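Local coordinates for PtLCIB4 H88A mutant (Phaeodactylum tricornutum, PDB 5B5Z), which binds zinc and, in its native form, probably interconverts carbon dioxide and bicarbonate as a beta-carbonic anhydrase of the LCIB family, at residues A[59-64]-A[127-132]; A[15-20]-A[250-255]; A[45-50]-A[105-110]; A[51-56]-A[96-101]; A[85-90]-A[189-194]. One frame throughout, in Å; residues are numbered along the deposited sequence.

Contact 1. Residues A[59-64]-A[127-132]. With ZN (zinc ion), chain C.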
# COMPACT_ATOMS: atom_id res chain seq x y z
N CYS A 59 -4.97 5.02 -3.60
CA CYS A 59 -3.68 5.49 -4.12
C CYS A 59 -2.61 5.46 -3.02
O CYS A 59 -2.89 5.66 -1.82
CB CYS A 59 -3.79 6.91 -4.70
SG CYS A 59 -2.26 7.47 -5.51
N SER A 60 -1.38 5.21 -3.44
CA SER A 60 -0.24 5.17 -2.55
C SER A 60 0.06 6.53 -1.90
O SER A 60 0.75 6.60 -0.90
CB SER A 60 0.96 4.66 -3.33
OG SER A 60 0.99 5.26 -4.60
N ASP A 61 -0.45 7.61 -2.50
CA ASP A 61 -0.34 8.97 -1.95
C ASP A 61 -0.68 9.05 -0.44
O ASP A 61 -1.68 8.47 -0.01
CB ASP A 61 -1.27 9.88 -2.77
CG ASP A 61 -0.99 11.36 -2.58
OD1 ASP A 61 -0.57 11.79 -1.48
OD2 ASP A 61 -1.28 12.12 -3.55
N GLU A 62 0.14 9.75 0.34
CA GLU A 62 -0.10 9.88 1.79
C GLU A 62 -1.47 10.48 2.11
O GLU A 62 -2.03 10.21 3.16
CB GLU A 62 0.99 10.73 2.46
CG GLU A 62 1.14 12.15 1.91
CD GLU A 62 0.20 13.17 2.56
OE1 GLU A 62 0.13 14.31 2.05
OE2 GLU A 62 -0.45 12.84 3.57
N VAL A 63 -2.01 11.29 1.20
CA VAL A 63 -3.28 11.96 1.50
C VAL A 63 -4.47 11.00 1.57
O VAL A 63 -5.55 11.38 2.03
CB VAL A 63 -3.62 13.08 0.48
CG1 VAL A 63 -2.55 14.15 0.51
CG2 VAL A 63 -3.82 12.52 -0.92
N THR A 64 -4.29 9.75 1.14
CA THR A 64 -5.41 8.82 1.16
C THR A 64 -5.49 8.06 2.49
O THR A 64 -6.49 7.42 2.78
CB THR A 64 -5.34 7.82 -0.03
OG1 THR A 64 -4.22 6.96 0.16
CG2 THR A 64 -5.22 8.55 -1.37
N VAL A 127 -4.15 19.99 -3.87
CA VAL A 127 -4.49 20.25 -2.48
C VAL A 127 -3.20 20.56 -1.71
O VAL A 127 -2.13 20.07 -2.04
CB VAL A 127 -5.26 19.07 -1.83
CG1 VAL A 127 -4.36 17.84 -1.67
CG2 VAL A 127 -5.88 19.50 -0.50
N ALA A 128 -3.32 21.45 -0.73
CA ALA A 128 -2.16 21.85 0.05
C ALA A 128 -1.59 20.65 0.78
O ALA A 128 -2.34 19.80 1.27
CB ALA A 128 -2.53 22.96 1.04
N ARG A 129 -0.27 20.57 0.83
CA ARG A 129 0.43 19.50 1.52
C ARG A 129 1.26 20.04 2.68
O ARG A 129 1.81 21.14 2.58
CB ARG A 129 1.31 18.72 0.54
CG ARG A 129 0.52 17.92 -0.48
CD ARG A 129 1.44 17.09 -1.37
NE ARG A 129 0.70 16.49 -2.48
CZ ARG A 129 0.20 15.26 -2.47
NH1 ARG A 129 0.37 14.49 -1.41
NH2 ARG A 129 -0.47 14.80 -3.51
N ARG A 130 1.35 19.27 3.75
CA ARG A 130 2.06 19.68 4.96
C ARG A 130 3.48 20.17 4.64
O ARG A 130 4.22 19.52 3.90
CB ARG A 130 2.11 18.51 5.96
CG ARG A 130 3.00 18.76 7.17
CD ARG A 130 2.92 17.63 8.18
NE ARG A 130 3.31 16.32 7.63
CZ ARG A 130 4.56 15.91 7.50
NH1 ARG A 130 5.56 16.70 7.86
NH2 ARG A 130 4.83 14.71 7.01
N GLY A 131 3.83 21.33 5.18
CA GLY A 131 5.18 21.86 5.04
C GLY A 131 5.56 22.33 3.66
O GLY A 131 6.73 22.63 3.40
N ARG A 132 4.59 22.43 2.76
CA ARG A 132 4.86 22.85 1.39
C ARG A 132 4.11 24.10 0.99
O ARG A 132 2.93 24.25 1.30
CB ARG A 132 4.52 21.74 0.41
CG ARG A 132 5.47 20.57 0.47
CD ARG A 132 5.35 19.75 -0.78
NE ARG A 132 6.67 19.33 -1.22
CZ ARG A 132 7.28 19.79 -2.31
NH1 ARG A 132 6.68 20.67 -3.09
NH2 ARG A 132 8.49 19.34 -2.61
ZN ZN C . -2.92 9.53 -6.19
O HOH W 1 -1.67 10.95 -5.86
O HOH W 2 -0.34 16.79 3.56
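Asp-61 OD1 is gripped by two donors. Arg-129 NH1 reaches it from across the contact at 2.9 Å, and the backbone Val-63 N reaches it from its own segment at 3.1 Å. The Val-63 bond comes from above the carboxylate plane and closes an Asx turn. The second oxygen, Asp-61 OD2, takes Arg-129 NH2 at 2.8 Å. Arg-129 thus holds the carboxylate end-on, with both bonds nearly straight and on the syn lone pairs. The two flat groups are only 15° from coplanar. With chi1 at -164°, Asp-61 CG lies beside the carbonyl carbon, opposite the backbone N. This aims the carboxylate at the arginine while OD2 also reaches the zinc-bound water. Water 1 binds the zinc ion and donates to Asp-61 OD2 at 2.6 Å. Cys-59 SG binds the same zinc at 2.3 Å, and His-115 and Cys-139 complete the site. A paired aspartate and arginine beside a zinc held by two cysteines, a histidine and a water is consistent with the Asp-Arg dyad of beta-carbonic anhydrases. Glu-62 OE1 adds a longer salt bridge to Arg-129 NH1 at 3.5 Å; the Glu-62 carboxylate plane is turned 73° from the guanidinium. Glu-62 OE2 is paired with Lys-77 of the second subunit. Val-63 CG1 lies obliquely against Arg-129 NH1. Arg-129 NE bonds to Gly-135 O. Water 2 links Glu-62 OE1 to Arg-130 N.

Contact 2. Residues A[15-20]-A[250-255]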
# COMPACT_ATOMS: atom_id res chain seq x y z
N ASN A 15 -18.28 27.07 3.04
CA ASN A 15 -17.07 27.68 2.51
C ASN A 15 -16.85 27.38 1.02
O ASN A 15 -17.62 26.63 0.42
CB ASN A 15 -15.86 27.22 3.31
CG ASN A 15 -15.64 25.73 3.22
OD1 ASN A 15 -14.99 25.24 2.30
ND2 ASN A 15 -16.19 24.98 4.17
N VAL A 16 -15.80 27.96 0.46
CA VAL A 16 -15.51 27.87 -0.97
C VAL A 16 -15.21 26.43 -1.41
O VAL A 16 -15.68 25.97 -2.45
CB VAL A 16 -14.31 28.77 -1.34
CG1 VAL A 16 -13.89 28.55 -2.78
CG2 VAL A 16 -14.66 30.23 -1.08
N THR A 17 -14.45 25.72 -0.59
CA THR A 17 -14.11 24.34 -0.90
C THR A 17 -15.34 23.46 -0.86
O THR A 17 -15.59 22.69 -1.79
CB THR A 17 -13.05 23.79 0.08
OG1 THR A 17 -11.87 24.60 0.01
CG2 THR A 17 -12.68 22.35 -0.27
N LEU A 18 -16.13 23.58 0.21
CA LEU A 18 -17.32 22.74 0.37
C LEU A 18 -18.34 22.99 -0.76
O LEU A 18 -18.97 22.06 -1.24
CB LEU A 18 -17.97 22.98 1.74
CG LEU A 18 -19.24 22.18 2.05
CD1 LEU A 18 -19.00 20.69 1.89
CD2 LEU A 18 -19.76 22.48 3.46
N THR A 19 -18.48 24.24 -1.17
CA THR A 19 -19.36 24.55 -2.30
C THR A 19 -18.92 23.82 -3.56
O THR A 19 -19.74 23.22 -4.26
CB THR A 19 -19.41 26.07 -2.56
OG1 THR A 19 -20.07 26.71 -1.47
CG2 THR A 19 -20.15 26.37 -3.87
N ALA A 20 -17.63 23.88 -3.85
CA ALA A 20 -17.07 23.22 -5.01
C ALA A 20 -17.36 21.72 -4.97
O ALA A 20 -17.77 21.12 -5.96
CB ALA A 20 -15.59 23.47 -5.10
N LYS A 250 -6.47 20.78 5.32
CA LYS A 250 -6.29 20.14 6.63
C LYS A 250 -7.37 20.49 7.66
O LYS A 250 -7.73 19.66 8.50
CB LYS A 250 -4.92 20.49 7.20
N GLU A 251 -7.89 21.71 7.58
CA GLU A 251 -8.89 22.18 8.55
C GLU A 251 -10.27 21.59 8.28
O GLU A 251 -11.24 21.89 8.98
CB GLU A 251 -8.97 23.71 8.52
CG GLU A 251 -7.71 24.42 8.04
CD GLU A 251 -7.63 24.52 6.52
OE1 GLU A 251 -8.65 24.89 5.89
OE2 GLU A 251 -6.54 24.25 5.96
N MET A 252 -10.36 20.73 7.26
CA MET A 252 -11.64 20.28 6.74
C MET A 252 -11.72 18.76 6.74
O MET A 252 -10.69 18.10 6.66
CB MET A 252 -11.82 20.82 5.33
CG MET A 252 -13.21 21.21 4.95
SD MET A 252 -13.16 22.07 3.36
CE MET A 252 -11.68 23.04 3.54
N SER A 253 -12.93 18.20 6.83
CA SER A 253 -13.10 16.76 6.60
C SER A 253 -12.84 16.40 5.14
O SER A 253 -13.10 17.18 4.23
CB SER A 253 -14.51 16.30 6.99
OG SER A 253 -14.63 14.89 6.83
N ASP A 254 -12.30 15.20 4.93
CA ASP A 254 -12.27 14.62 3.59
C ASP A 254 -13.67 14.12 3.26
O ASP A 254 -14.50 13.93 4.15
CB ASP A 254 -11.27 13.48 3.52
CG ASP A 254 -9.86 13.94 3.23
OD1 ASP A 254 -9.58 15.17 3.16
OD2 ASP A 254 -8.99 13.06 3.08
N PHE A 255 -13.92 13.88 1.98
CA PHE A 255 -15.21 13.39 1.53
C PHE A 255 -15.03 12.14 0.67
O PHE A 255 -13.93 11.83 0.20
CB PHE A 255 -15.97 14.46 0.73
CG PHE A 255 -16.51 15.58 1.59
CD1 PHE A 255 -15.66 16.55 2.09
CD2 PHE A 255 -17.86 15.64 1.90
CE1 PHE A 255 -16.15 17.58 2.90
CE2 PHE A 255 -18.36 16.67 2.70
CZ PHE A 255 -17.50 17.63 3.20
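The Phe-255 ring is approached obliquely by Leu-18, whose CD1 lies 3.7 Å from Phe-255 CZ. The two side chains cross at about a right angle. The Asn-15 amide is the other flat group, and its OD1 sits 3.8 Å from Met-252 SD. The contact sets the first turn of the N-terminal helix 16-24 against the loop 250-254 and the start of strand 255-264. Asn-15, just before the helix, makes an Asx motif: its OD1 accepts from Leu-18 N at 2.9 Å, the donor standing above the carbonyl plane. That bond limits how far the amide can turn, and so keeps its oxygen beside the sulfur. Met-252 carries most of the contact. Its chain is extended to SD and then bends (chi3 -39°), which brings CE against Thr-17. SD touches Thr-17 CG2 at 3.7 Å, and CE lies 3.8 Å from Thr-17 CB. With an alanine in place of Met-252 the sulfur and terminal methyl are gone, which is likely to open a gap beside Thr-17 and weaken the hold of the loop on the helix. Thr-17 OG1 has its main partner outside the two segments, in Ser-119 O. Ala-28 and Thr-30 also pack on Phe-255. In the loop, Asp-254 OD1 accepts from Thr-248 N and OD2 from Asn-247 ND2. Next to it, Ser-253 OG donates to Asp-254 O at 2.8 Å, in the carbonyl plane and on a lone pair.

Contact 3. Residues A[45-50]-A[105-110]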
# COMPACT_ATOMS: atom_id res chain seq x y z
N PHE A 45 -25.98 -7.34 8.39
CA PHE A 45 -25.65 -8.52 7.61
C PHE A 45 -24.50 -9.30 8.25
O PHE A 45 -23.84 -10.10 7.59
CB PHE A 45 -25.32 -8.14 6.16
CG PHE A 45 -26.50 -7.58 5.42
CD1 PHE A 45 -26.88 -6.25 5.58
CD2 PHE A 45 -27.27 -8.38 4.58
CE1 PHE A 45 -27.97 -5.73 4.92
CE2 PHE A 45 -28.37 -7.87 3.91
CZ PHE A 45 -28.72 -6.53 4.09
N GLY A 46 -24.27 -9.05 9.53
CA GLY A 46 -23.37 -9.88 10.31
C GLY A 46 -21.90 -9.53 10.23
O GLY A 46 -21.05 -10.31 10.67
N TYR A 47 -21.59 -8.36 9.68
CA TYR A 47 -20.22 -7.87 9.63
C TYR A 47 -19.88 -7.18 10.94
O TYR A 47 -20.42 -6.13 11.24
CB TYR A 47 -20.01 -6.89 8.47
CG TYR A 47 -20.06 -7.53 7.09
CD1 TYR A 47 -21.25 -8.04 6.60
CD2 TYR A 47 -18.92 -7.60 6.29
CE1 TYR A 47 -21.31 -8.63 5.35
CE2 TYR A 47 -18.98 -8.19 5.03
CZ TYR A 47 -20.18 -8.70 4.57
OH TYR A 47 -20.29 -9.28 3.34
N HIS A 48 -18.99 -7.77 11.72
CA HIS A 48 -18.53 -7.13 12.95
C HIS A 48 -17.02 -7.12 12.94
O HIS A 48 -16.41 -7.55 11.96
CB HIS A 48 -19.07 -7.88 14.18
CG HIS A 48 -20.54 -8.14 14.10
ND1 HIS A 48 -21.47 -7.13 14.19
CD2 HIS A 48 -21.23 -9.28 13.88
CE1 HIS A 48 -22.68 -7.65 14.05
NE2 HIS A 48 -22.56 -8.95 13.86
N LYS A 49 -16.42 -6.63 14.01
CA LYS A 49 -14.97 -6.51 14.06
C LYS A 49 -14.29 -7.88 14.07
O LYS A 49 -13.29 -8.09 13.38
CB LYS A 49 -14.55 -5.69 15.27
CG LYS A 49 -15.35 -4.41 15.45
CD LYS A 49 -14.96 -3.69 16.74
CE LYS A 49 -15.49 -2.27 16.78
NZ LYS A 49 -15.07 -1.58 18.03
N TYR A 50 -14.83 -8.83 14.83
CA TYR A 50 -14.11 -10.09 15.02
C TYR A 50 -14.05 -10.93 13.75
O TYR A 50 -13.13 -11.73 13.58
CB TYR A 50 -14.74 -10.91 16.16
CG TYR A 50 -15.95 -11.73 15.78
CD1 TYR A 50 -17.20 -11.14 15.64
CD2 TYR A 50 -15.85 -13.11 15.59
CE1 TYR A 50 -18.31 -11.90 15.30
CE2 TYR A 50 -16.95 -13.87 15.25
CZ TYR A 50 -18.18 -13.26 15.11
OH TYR A 50 -19.29 -14.01 14.78
N GLY A 105 -15.38 -18.47 8.73
CA GLY A 105 -16.79 -18.16 8.64
C GLY A 105 -17.13 -16.68 8.48
O GLY A 105 -18.31 -16.32 8.52
N GLY A 106 -16.12 -15.84 8.29
CA GLY A 106 -16.32 -14.40 8.20
C GLY A 106 -16.26 -13.87 6.78
O GLY A 106 -16.31 -14.63 5.81
N SER A 107 -16.12 -12.56 6.64
CA SER A 107 -16.20 -11.95 5.33
C SER A 107 -15.15 -10.87 5.16
O SER A 107 -14.46 -10.52 6.11
CB SER A 107 -17.59 -11.34 5.11
OG SER A 107 -18.57 -12.36 5.03
N CYS A 108 -15.04 -10.36 3.93
CA CYS A 108 -14.15 -9.24 3.62
C CYS A 108 -14.95 -7.98 3.30
O CYS A 108 -16.07 -8.05 2.79
CB CYS A 108 -13.23 -9.59 2.44
SG CYS A 108 -12.25 -8.19 1.80
N LEU A 109 -14.37 -6.84 3.63
CA LEU A 109 -14.90 -5.56 3.19
C LEU A 109 -13.80 -4.86 2.39
O LEU A 109 -12.75 -4.56 2.95
CB LEU A 109 -15.32 -4.69 4.37
CG LEU A 109 -15.57 -3.22 4.04
CD1 LEU A 109 -16.68 -3.02 3.00
CD2 LEU A 109 -15.88 -2.45 5.33
N LEU A 110 -14.03 -4.65 1.10
CA LEU A 110 -13.09 -3.95 0.23
C LEU A 110 -13.54 -2.52 -0.03
O LEU A 110 -14.65 -2.29 -0.47
CB LEU A 110 -12.94 -4.69 -1.10
CG LEU A 110 -12.08 -4.00 -2.16
CD1 LEU A 110 -10.62 -4.02 -1.75
CD2 LEU A 110 -12.29 -4.68 -3.49
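Tyr-47 is the residue of 45-50 that meets Ser-107 and Cys-108, and the chain comes to it through Gly-46. Gly-46 has positive phi (85°) and is the C-prime residue of a Schellman motif that ends helix 31-43. In that motif Tyr-47 N bonds back to Leu-42 O. The chain then turns towards strand 52-57. At Tyr-47 the ring leaves with CG anti to the carbonyl carbon (chi1 -70°), which swings its outer end over to strand 107-117. Tyr-47 CE2 lies 3.4 Å from Ser-107 CB, which approaches the ring obliquely. The same CE2 is 3.7 Å from Cys-108 O, and that oxygen lies in the ring plane, at the edge. Thr-52, Ala-239, Ile-263 and Leu-42 pack around the tyrosine, so it fills the corner between the end of the helix and the sheet. His-48 does not touch strand 107-117. It is tied to the start of strand 52-57, its N bonding to Asn-51 OD1 and its O to Thr-52 OG1. The polar ends of the touching pair do not bond each other. Tyr-47 OH and Ser-107 OG are 3.9 Å apart, and both turn to Gln-237, the hydroxyl of Tyr-47 to OE1 and that of Ser-107 to the backbone N. The chemistry implies a contact that is mainly van der Waals, with one ring C-H edge toward a carbonyl oxygen, while Gln-237 gives a hydrogen-bond partner to both hydroxyls.

Contact 4. Residues A[51-56]-A[96-101]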
# COMPACT_ATOMS: atom_id res chain seq x y z
N ASN A 51 -15.00 -10.73 12.84
CA ASN A 51 -15.16 -11.65 11.73
C ASN A 51 -15.04 -10.97 10.36
O ASN A 51 -15.35 -11.58 9.34
CB ASN A 51 -16.51 -12.36 11.83
CG ASN A 51 -17.68 -11.42 11.66
OD1 ASN A 51 -17.56 -10.21 11.85
ND2 ASN A 51 -18.82 -11.97 11.28
N THR A 52 -14.59 -9.72 10.36
CA THR A 52 -14.43 -8.98 9.10
C THR A 52 -12.97 -8.66 8.86
O THR A 52 -12.26 -8.23 9.76
CB THR A 52 -15.22 -7.67 9.10
OG1 THR A 52 -16.61 -7.96 9.25
CG2 THR A 52 -15.03 -6.90 7.78
N LEU A 53 -12.51 -8.90 7.63
CA LEU A 53 -11.17 -8.51 7.21
C LEU A 53 -11.32 -7.32 6.28
O LEU A 53 -11.99 -7.42 5.26
CB LEU A 53 -10.46 -9.65 6.50
CG LEU A 53 -9.08 -9.30 5.94
CD1 LEU A 53 -8.07 -8.97 7.03
CD2 LEU A 53 -8.59 -10.44 5.09
N LEU A 54 -10.71 -6.21 6.66
CA LEU A 54 -10.74 -4.98 5.87
C LEU A 54 -9.65 -5.01 4.80
O LEU A 54 -8.51 -5.41 5.07
CB LEU A 54 -10.56 -3.78 6.79
CG LEU A 54 -10.53 -2.41 6.11
CD1 LEU A 54 -11.86 -2.11 5.43
CD2 LEU A 54 -10.18 -1.33 7.13
N ALA A 55 -10.01 -4.62 3.57
CA ALA A 55 -9.01 -4.45 2.52
C ALA A 55 -9.25 -3.14 1.81
O ALA A 55 -10.38 -2.71 1.69
CB ALA A 55 -9.06 -5.62 1.53
N THR A 56 -8.18 -2.51 1.33
CA THR A 56 -8.33 -1.27 0.56
C THR A 56 -7.59 -1.35 -0.77
O THR A 56 -6.59 -2.06 -0.91
CB THR A 56 -7.81 -0.04 1.33
OG1 THR A 56 -6.38 -0.10 1.44
CG2 THR A 56 -8.42 0.07 2.74
N GLY A 96 -6.18 -13.29 -3.48
CA GLY A 96 -6.11 -14.60 -2.85
C GLY A 96 -5.45 -14.56 -1.48
O GLY A 96 -5.85 -15.29 -0.57
N ALA A 97 -4.42 -13.73 -1.35
CA ALA A 97 -3.74 -13.57 -0.07
C ALA A 97 -4.70 -13.03 0.98
O ALA A 97 -4.75 -13.48 2.13
CB ALA A 97 -2.54 -12.64 -0.22
N MET A 98 -5.46 -12.03 0.57
CA MET A 98 -6.45 -11.44 1.44
C MET A 98 -7.50 -12.48 1.84
O MET A 98 -7.83 -12.62 3.02
CB MET A 98 -7.06 -10.22 0.73
CG MET A 98 -8.00 -9.41 1.57
SD MET A 98 -9.60 -10.22 1.61
CE MET A 98 -10.05 -10.20 -0.13
N ALA A 99 -8.05 -13.19 0.86
CA ALA A 99 -9.13 -14.14 1.11
C ALA A 99 -8.68 -15.23 2.07
O ALA A 99 -9.44 -15.66 2.93
CB ALA A 99 -9.63 -14.74 -0.20
N GLY A 100 -7.42 -15.63 1.94
CA GLY A 100 -6.84 -16.65 2.81
C GLY A 100 -6.61 -16.22 4.25
O GLY A 100 -6.19 -17.02 5.07
N ALA A 101 -6.86 -14.95 4.55
CA ALA A 101 -6.71 -14.40 5.89
C ALA A 101 -8.05 -13.98 6.51
O ALA A 101 -8.08 -13.47 7.63
CB ALA A 101 -5.77 -13.21 5.85
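Met-98, near the end of helix 91-99, meets both Leu-53 and Ala-55. Its CG stands anti to the backbone N (chi1 -174°), and the chain then bends at chi2 and chi3. This shape puts CG against Ala-55 and SD against Leu-53. Met-98 CG lies 3.9 Å from Ala-55 CB, while SD lies 3.6 Å from Leu-53 CD2. The leucine and methionine slide past each other in opposite directions. Leu-53 CD2 also comes within 3.1 Å of Met-98 O, a close approach of a methyl to a carbonyl oxygen. That oxygen already accepts from Ala-101 N at 3.0 Å. The fold here is a beta-alpha-beta crossover. Helix 91-99 joins strand 79-80 to strand 107-117, both parallel to strand 52-57 and flanking it in the sheet. The helix therefore crosses over strand 52-57, and Leu-53 and Ala-55 point toward it. Leu-54 points away and packs on Phe-71 and Tyr-75 of helix 65-75, which covers the other face. Phe-79 touches Leu-53, Met-98 and Ala-101, and closes one flank of the cluster. Beyond Gly-100 the chain brings Ala-101 back to the strand. Its CB lies 4.0 Å from Leu-53 CD2, the methyl that Met-98 and Ala-101 share. Ala-101 also packs on Arg-129 of the second subunit.

Contact 5. Residues A[85-90]-A[189-194]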
# COMPACT_ATOMS: atom_id res chain seq x y z
N ALA A 85 -2.57 5.68 -8.28
CA ALA A 85 -3.93 6.08 -8.66
C ALA A 85 -5.04 5.24 -8.02
O ALA A 85 -6.22 5.47 -8.28
CB ALA A 85 -4.08 6.08 -10.17
N GLY A 86 -4.67 4.26 -7.19
CA GLY A 86 -5.64 3.42 -6.50
C GLY A 86 -6.07 2.15 -7.21
O GLY A 86 -6.94 1.43 -6.72
N PHE A 87 -5.47 1.85 -8.36
CA PHE A 87 -5.75 0.58 -9.04
C PHE A 87 -5.31 -0.61 -8.20
O PHE A 87 -4.31 -0.53 -7.51
CB PHE A 87 -5.06 0.54 -10.40
CG PHE A 87 -5.72 1.43 -11.41
CD1 PHE A 87 -6.80 0.97 -12.16
CD2 PHE A 87 -5.29 2.73 -11.59
CE1 PHE A 87 -7.42 1.80 -13.09
CE2 PHE A 87 -5.90 3.56 -12.52
CZ PHE A 87 -6.97 3.09 -13.27
N PRO A 88 -6.06 -1.73 -8.28
CA PRO A 88 -5.78 -2.94 -7.48
C PRO A 88 -4.60 -3.75 -8.03
O PRO A 88 -4.75 -4.87 -8.48
CB PRO A 88 -7.09 -3.73 -7.58
CG PRO A 88 -7.67 -3.32 -8.92
CD PRO A 88 -7.33 -1.84 -9.02
N PHE A 89 -3.41 -3.17 -7.93
CA PHE A 89 -2.22 -3.78 -8.49
C PHE A 89 -1.82 -5.08 -7.79
O PHE A 89 -1.07 -5.86 -8.36
CB PHE A 89 -1.07 -2.77 -8.46
CG PHE A 89 -1.19 -1.71 -9.51
CD1 PHE A 89 -1.14 -2.06 -10.85
CD2 PHE A 89 -1.40 -0.39 -9.18
CE1 PHE A 89 -1.25 -1.11 -11.84
CE2 PHE A 89 -1.51 0.57 -10.17
CZ PHE A 89 -1.44 0.21 -11.50
N GLY A 90 -2.33 -5.33 -6.59
CA GLY A 90 -2.09 -6.61 -5.92
C GLY A 90 -2.63 -7.76 -6.76
O GLY A 90 -2.12 -8.88 -6.68
N ARG A 189 -1.44 4.52 -17.39
CA ARG A 189 -1.62 5.10 -18.73
C ARG A 189 -2.45 4.15 -19.59
O ARG A 189 -3.34 4.59 -20.31
CB ARG A 189 -0.28 5.39 -19.41
CG ARG A 189 0.43 6.64 -18.92
CD ARG A 189 1.64 6.99 -19.81
NE ARG A 189 2.61 5.90 -19.87
CZ ARG A 189 3.66 5.77 -19.05
NH1 ARG A 189 3.87 6.66 -18.09
NH2 ARG A 189 4.48 4.74 -19.19
N ASP A 190 -2.15 2.85 -19.50
CA ASP A 190 -2.88 1.84 -20.28
C ASP A 190 -4.37 1.85 -19.97
O ASP A 190 -5.20 1.87 -20.87
CB ASP A 190 -2.35 0.44 -20.02
CG ASP A 190 -0.98 0.20 -20.65
OD1 ASP A 190 -0.60 0.95 -21.58
OD2 ASP A 190 -0.31 -0.77 -20.22
N MET A 191 -4.71 1.84 -18.69
CA MET A 191 -6.12 1.76 -18.33
C MET A 191 -6.88 3.08 -18.54
O MET A 191 -8.11 3.07 -18.65
CB MET A 191 -6.24 1.25 -16.89
CG MET A 191 -5.97 -0.25 -16.85
SD MET A 191 -6.14 -1.05 -15.26
CE MET A 191 -4.48 -0.90 -14.60
N LEU A 192 -6.15 4.19 -18.66
CA LEU A 192 -6.77 5.49 -18.90
C LEU A 192 -6.90 5.80 -20.39
O LEU A 192 -7.65 6.70 -20.79
CB LEU A 192 -5.95 6.58 -18.22
CG LEU A 192 -6.68 7.73 -17.53
CD1 LEU A 192 -7.99 7.26 -16.89
CD2 LEU A 192 -5.75 8.31 -16.47
N ARG A 193 -6.16 5.06 -21.21
CA ARG A 193 -6.17 5.30 -22.66
C ARG A 193 -7.58 5.25 -23.28
O ARG A 193 -7.89 6.08 -24.13
CB ARG A 193 -5.23 4.31 -23.36
CG ARG A 193 -4.90 4.70 -24.80
CD ARG A 193 -3.61 4.04 -25.30
NE ARG A 193 -2.42 4.53 -24.60
CZ ARG A 193 -1.65 3.77 -23.82
NH1 ARG A 193 -1.95 2.49 -23.64
NH2 ARG A 193 -0.59 4.29 -23.21
N PRO A 194 -8.45 4.31 -22.85
CA PRO A 194 -9.81 4.34 -23.41
C PRO A 194 -10.59 5.62 -23.14
O PRO A 194 -11.56 5.91 -23.84
CB PRO A 194 -10.49 3.15 -22.73
CG PRO A 194 -9.40 2.21 -22.45
CD PRO A 194 -8.22 3.07 -22.08
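Met-191 reaches two phenylalanine rings, Phe-87 with its sulfur and methyl and Phe-89 with its methyl alone. The first is a Met-aromatic contact of oblique geometry. Met-191 SD lies 4.4 Å from the centroid of the Phe-87 ring, 43° off the ring normal, and its nearest ring atom is Phe-87 CD1 at 3.8 Å. The two side chains slide past each other in opposite directions, and Met-191 CB lies 4.0 Å from Phe-87 CE1. The methionine is extended as far as SD and then bends (chi3 -90°). This carries the methyl towards the second ring, where Met-191 CE lies 4.3 Å from Phe-89 CE1, again obliquely. The contact docks helix 183-192 on the loop between strand 79-80 and helix 91-99. Pro-88 is the centre of an inverse gamma turn in that loop, with Phe-89 N bonded to Phe-87 O at 2.8 Å, and the rings before and after it both touch the same methionine. The side chain of Phe-87 is about 9 Å from the zinc ion. It also packs on Val-188 and on Ala-216 of helix 205-228. A serine at Phe-87 would remove the ring and would probably leave the sulfur of Met-191 without its aromatic partner and open a gap beside it. Pro-180 of the second subunit packs on Met-191. On the helix itself, Arg-193 NH1 bonds Asp-190 OD1 at 2.9 Å on the anti side of the carboxylate.

From the N terminus, contact 2 opens first and closes last, so its loop encloses the other four and joins the N-terminal helix to the loop before strand 255-264. Contact 3 opens next, between the end of helix 31-43 and strand 107-117. Contact 4 lies wholly within its loop and places helix 91-99 on the neighbouring strand 52-57. Contact 1 crosses both, starting at the zinc ligand Cys-59 just after strand 52-57 and closing in the loop beyond strand 107-117. Contact 5 crosses contacts 1, 3 and 4 and brings in helix 183-192. Contacts 1 and 5 meet where Cys-59 packs on Ala-85 and Gly-86. Contacts 1 and 2 touch through Val-63 and Asp-254.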